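Local atomic coordinates of haloacid dehalogenase (Pseudomonas aeruginosa, PDB entry 3UMC), a protein that probably hydrolyses the carbon-halogen bond of L-2-haloacids, as a dehalogenase of the haloacid dehalogenase-like hydrolase superfamily. Residues A[130-133]-A[134-138]; A[144-147]-A[148-152]. One frame throughout, in Å; residues are numbered along the deposited sequence.

How the contacts relate
Contact 1 (130-138) is the turn that brings the chain from helix 125-132 into strand 137-140; contact 2 (144-152) opens the helix that follows that strand. The two are consecutive along the chain, with centres 20 Å apart and nearest atoms about 11 Å apart, so they do not touch within one subunit. Across the dimer they do meet: Trp137 of contact 1 packs on Asp151 of the second subunit's contact 2, and the reverse pair forms too. Contact 2 lies nearer the centre of the chain, just after the loop that carries Ser142, where this superfamily usually has its second active-site motif. Contact 1 sits at the opposite end of strand 137-140.

Contact 1: residues A[130-133]-A[134-138]; sequences HALK and ADYWL
Lys133 and Leu138 meet across the turn through the root of the lysine and the end of the leucine. Lys133 CB lies 3.7 Å from Leu138 CD1. Lys133 CG, with chi1 at 85° wedged between its own N and C, stands 3.3 Å from Ala134 N. From there the lysine chain runs extended back along the helix, Lys133 CE arrives at the edge of the His130 ring in its plane, and Lys133 NZ donates to His130 ND1 over 2.8 Å, only 7° out of that plane. The other branch of Leu138, Leu138 CD2, reaches Leu132 CB at 4.0 Å.

Leu132 O gathers the turn. Asp135 N donates to Leu132 O at 3.2 Å, from above the carbonyl plane (141° at the hydrogen), and Tyr136 N adds a weak bond. Leu132 O also sits at the edge of the Tyr136 ring, 3.3 Å from Tyr136 CD2, while Asp135 CB lies over one face of the ring, displaced toward the rim. Arg154 of the second subunit hydrogen-bonds Tyr136 O and, weakly, Lys133 O.

The turn thus joins helix 125-132 to strand 137-140 of the parallel sheet, with Leu132 and Tyr136 packed between strand 24-27 and helix 243-251.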
# COMPACT_ATOMS: atom_id res chain seq x y z
N HIS A 130 4.61 15.41 -3.60
CA HIS A 130 4.10 16.12 -2.44
C HIS A 130 3.13 17.10 -2.80
O HIS A 130 2.21 17.31 -2.03
CB HIS A 130 5.21 16.76 -1.59
CG HIS A 130 5.88 15.78 -0.69
ND1 HIS A 130 5.20 15.13 0.30
CD2 HIS A 130 7.12 15.26 -0.71
CE1 HIS A 130 6.02 14.30 0.91
NE2 HIS A 130 7.19 14.35 0.30
N ALA A 131 3.26 17.73 -3.98
CA ALA A 131 2.20 18.61 -4.44
C ALA A 131 0.87 17.86 -4.79
O ALA A 131 -0.23 18.30 -4.45
CB ALA A 131 2.69 19.43 -5.69
N LEU A 132 0.99 16.81 -5.59
CA LEU A 132 -0.17 16.07 -6.06
C LEU A 132 -0.91 15.39 -4.93
O LEU A 132 -2.11 15.18 -5.03
CB LEU A 132 0.25 15.02 -7.10
CG LEU A 132 0.82 15.58 -8.39
CD1 LEU A 132 1.74 14.57 -9.13
CD2 LEU A 132 -0.31 16.11 -9.28
N LYS A 133 -0.24 15.05 -3.83
CA LYS A 133 -0.86 14.22 -2.81
C LYS A 133 -2.02 14.94 -2.07
O LYS A 133 -2.90 14.30 -1.42
CB LYS A 133 0.16 13.67 -1.81
CG LYS A 133 0.45 14.65 -0.71
CD LYS A 133 1.50 14.17 0.29
CE LYS A 133 2.08 15.37 1.14
NZ LYS A 133 3.11 14.88 2.10
N ALA A 134 -2.01 16.27 -2.15
CA ALA A 134 -3.00 17.05 -1.48
C ALA A 134 -4.34 16.78 -2.10
O ALA A 134 -5.36 16.74 -1.41
CB ALA A 134 -2.64 18.60 -1.59
N ASP A 135 -4.39 16.65 -3.41
CA ASP A 135 -5.65 16.52 -4.08
C ASP A 135 -6.00 15.08 -4.53
O ASP A 135 -7.13 14.84 -4.82
CB ASP A 135 -5.69 17.54 -5.23
CG ASP A 135 -5.70 19.01 -4.68
OD1 ASP A 135 -6.64 19.32 -3.88
OD2 ASP A 135 -4.73 19.79 -4.92
N TYR A 136 -5.05 14.14 -4.47
CA TYR A 136 -5.18 12.81 -5.12
C TYR A 136 -4.50 11.78 -4.32
O TYR A 136 -3.49 12.06 -3.64
CB TYR A 136 -4.55 12.79 -6.52
CG TYR A 136 -5.01 13.89 -7.41
CD1 TYR A 136 -6.25 13.83 -8.03
CD2 TYR A 136 -4.24 15.04 -7.60
CE1 TYR A 136 -6.72 14.86 -8.82
CE2 TYR A 136 -4.67 16.07 -8.40
CZ TYR A 136 -5.93 15.98 -8.98
OH TYR A 136 -6.38 16.98 -9.75
N TRP A 137 -5.07 10.60 -4.32
CA TRP A 137 -4.38 9.47 -3.80
C TRP A 137 -3.26 9.17 -4.77
O TRP A 137 -3.45 9.19 -6.00
CB TRP A 137 -5.29 8.22 -3.75
CG TRP A 137 -6.33 8.24 -2.68
CD1 TRP A 137 -6.36 9.04 -1.58
CD2 TRP A 137 -7.47 7.39 -2.60
NE1 TRP A 137 -7.46 8.73 -0.82
CE2 TRP A 137 -8.16 7.74 -1.43
CE3 TRP A 137 -7.95 6.34 -3.37
CZ2 TRP A 137 -9.34 7.09 -1.04
CZ3 TRP A 137 -9.14 5.73 -3.00
CH2 TRP A 137 -9.80 6.10 -1.84
N LEU A 138 -2.14 8.78 -4.24
CA LEU A 138 -0.99 8.40 -5.08
C LEU A 138 -0.67 6.95 -4.85
O LEU A 138 -0.48 6.51 -3.70
CB LEU A 138 0.27 9.24 -4.75
CG LEU A 138 0.13 10.76 -4.64
CD1 LEU A 138 1.51 11.44 -4.39
CD2 LEU A 138 -0.63 11.36 -5.87

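Contact 2: residues A[144-147]-A[148-152]; sequences GNTA and LMLDV
Asn145, at the N-cap position, lays its amide across the base of Leu148, its side chain roughly perpendicular to that of the leucine. Asn145 OD1 comes within 3.6 Å of Leu148 CB. A chi1 of 49° turns the amide this way, toward the first turn of the helix. On the next residue, Thr146 CG2 runs alongside the Leu150 side chain one turn further on, in a common direction and 4.1 Å from Leu150 CD1. The bent side chain of selenomethionine Met149 folds back toward the loop, Met149 CG 3.8 Å from Gly144 O.

Beneath these side chains the helix bonds begin. Met149 N gives Asn145 O a straight bond of 2.9 Å (163° at the hydrogen), and Leu150 N bonds Thr146 O at 2.9 Å. The next, from Asp151 N to Ala147 O, is weak at 3.3 Å.

Polar groups farther out fix the side chains: Asp86 N donates to Asn145 OD1, Asp167 OD1 pairs with Thr146 OG1, and His117 ND1 with Asp151 OD2. Behind the cap, Ser142 OG is hydrogen-bonded to Gly144 N.

This is the first turn of helix 146-156 in the beta-alpha-beta unit of strand 137-140, helix 146-156 and strand 162-163, part of the Rossmann-like core of HAD hydrolases; Ser142 fits the position of their motif II serine or threonine.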
# COMPACT_ATOMS: atom_id res chain seq x y z
N GLY A 144 7.91 -4.03 -10.40
CA GLY A 144 8.58 -4.33 -9.15
C GLY A 144 7.65 -4.96 -8.14
O GLY A 144 6.49 -4.48 -7.95
N ASN A 145 8.09 -6.03 -7.47
CA ASN A 145 7.30 -6.63 -6.41
C ASN A 145 7.25 -5.70 -5.20
O ASN A 145 8.13 -4.84 -4.98
CB ASN A 145 7.85 -8.01 -5.96
CG ASN A 145 9.35 -7.97 -5.69
OD1 ASN A 145 10.17 -7.70 -6.60
ND2 ASN A 145 9.72 -8.18 -4.44
N THR A 146 6.24 -5.95 -4.38
CA THR A 146 5.90 -5.10 -3.27
C THR A 146 7.12 -4.82 -2.41
O THR A 146 7.44 -3.70 -2.11
CB THR A 146 4.72 -5.74 -2.49
OG1 THR A 146 3.56 -5.78 -3.32
CG2 THR A 146 4.41 -4.96 -1.24
N ALA A 147 7.88 -5.85 -2.07
CA ALA A 147 9.00 -5.69 -1.13
C ALA A 147 10.11 -4.81 -1.74
O ALA A 147 10.68 -3.96 -1.09
CB ALA A 147 9.53 -7.09 -0.72
N LEU A 148 10.37 -4.99 -3.03
CA LEU A 148 11.33 -4.15 -3.79
C LEU A 148 10.84 -2.68 -3.80
O LEU A 148 11.59 -1.76 -3.51
CB LEU A 148 11.45 -4.68 -5.24
CG LEU A 148 12.55 -4.08 -6.14
CD1 LEU A 148 12.94 -5.09 -7.27
CD2 LEU A 148 12.14 -2.75 -6.75
N MSE A 149 9.55 -2.49 -4.06
CA MSE A 149 8.98 -1.13 -4.11
C MSE A 149 8.92 -0.44 -2.75
O MSE A 149 8.96 0.81 -2.66
CB MSE A 149 7.60 -1.16 -4.74
CG MSE A 149 7.60 -1.33 -6.20
SE MSE A 149 8.24 0.38 -7.08
CE MSE A 149 9.81 -0.53 -7.76
N LEU A 150 8.87 -1.24 -1.68
CA LEU A 150 8.95 -0.67 -0.35
C LEU A 150 10.32 -0.06 -0.07
O LEU A 150 10.40 1.06 0.46
CB LEU A 150 8.62 -1.74 0.70
CG LEU A 150 7.17 -2.10 1.02
CD1 LEU A 150 7.02 -3.50 1.60
CD2 LEU A 150 6.75 -1.16 2.04
N ASP A 151 11.38 -0.77 -0.45
CA ASP A 151 12.78 -0.30 -0.35
C ASP A 151 13.00 0.91 -1.25
O ASP A 151 13.62 1.91 -0.85
CB ASP A 151 13.77 -1.40 -0.76
CG ASP A 151 14.08 -2.40 0.34
OD1 ASP A 151 13.67 -2.18 1.47
OD2 ASP A 151 14.74 -3.43 0.05
N VAL A 152 12.53 0.84 -2.49
CA VAL A 152 12.65 2.01 -3.39
C VAL A 152 11.96 3.23 -2.82
O VAL A 152 12.52 4.36 -2.85
CB VAL A 152 12.20 1.69 -4.79
CG1 VAL A 152 12.07 2.94 -5.70
CG2 VAL A 152 13.11 0.63 -5.39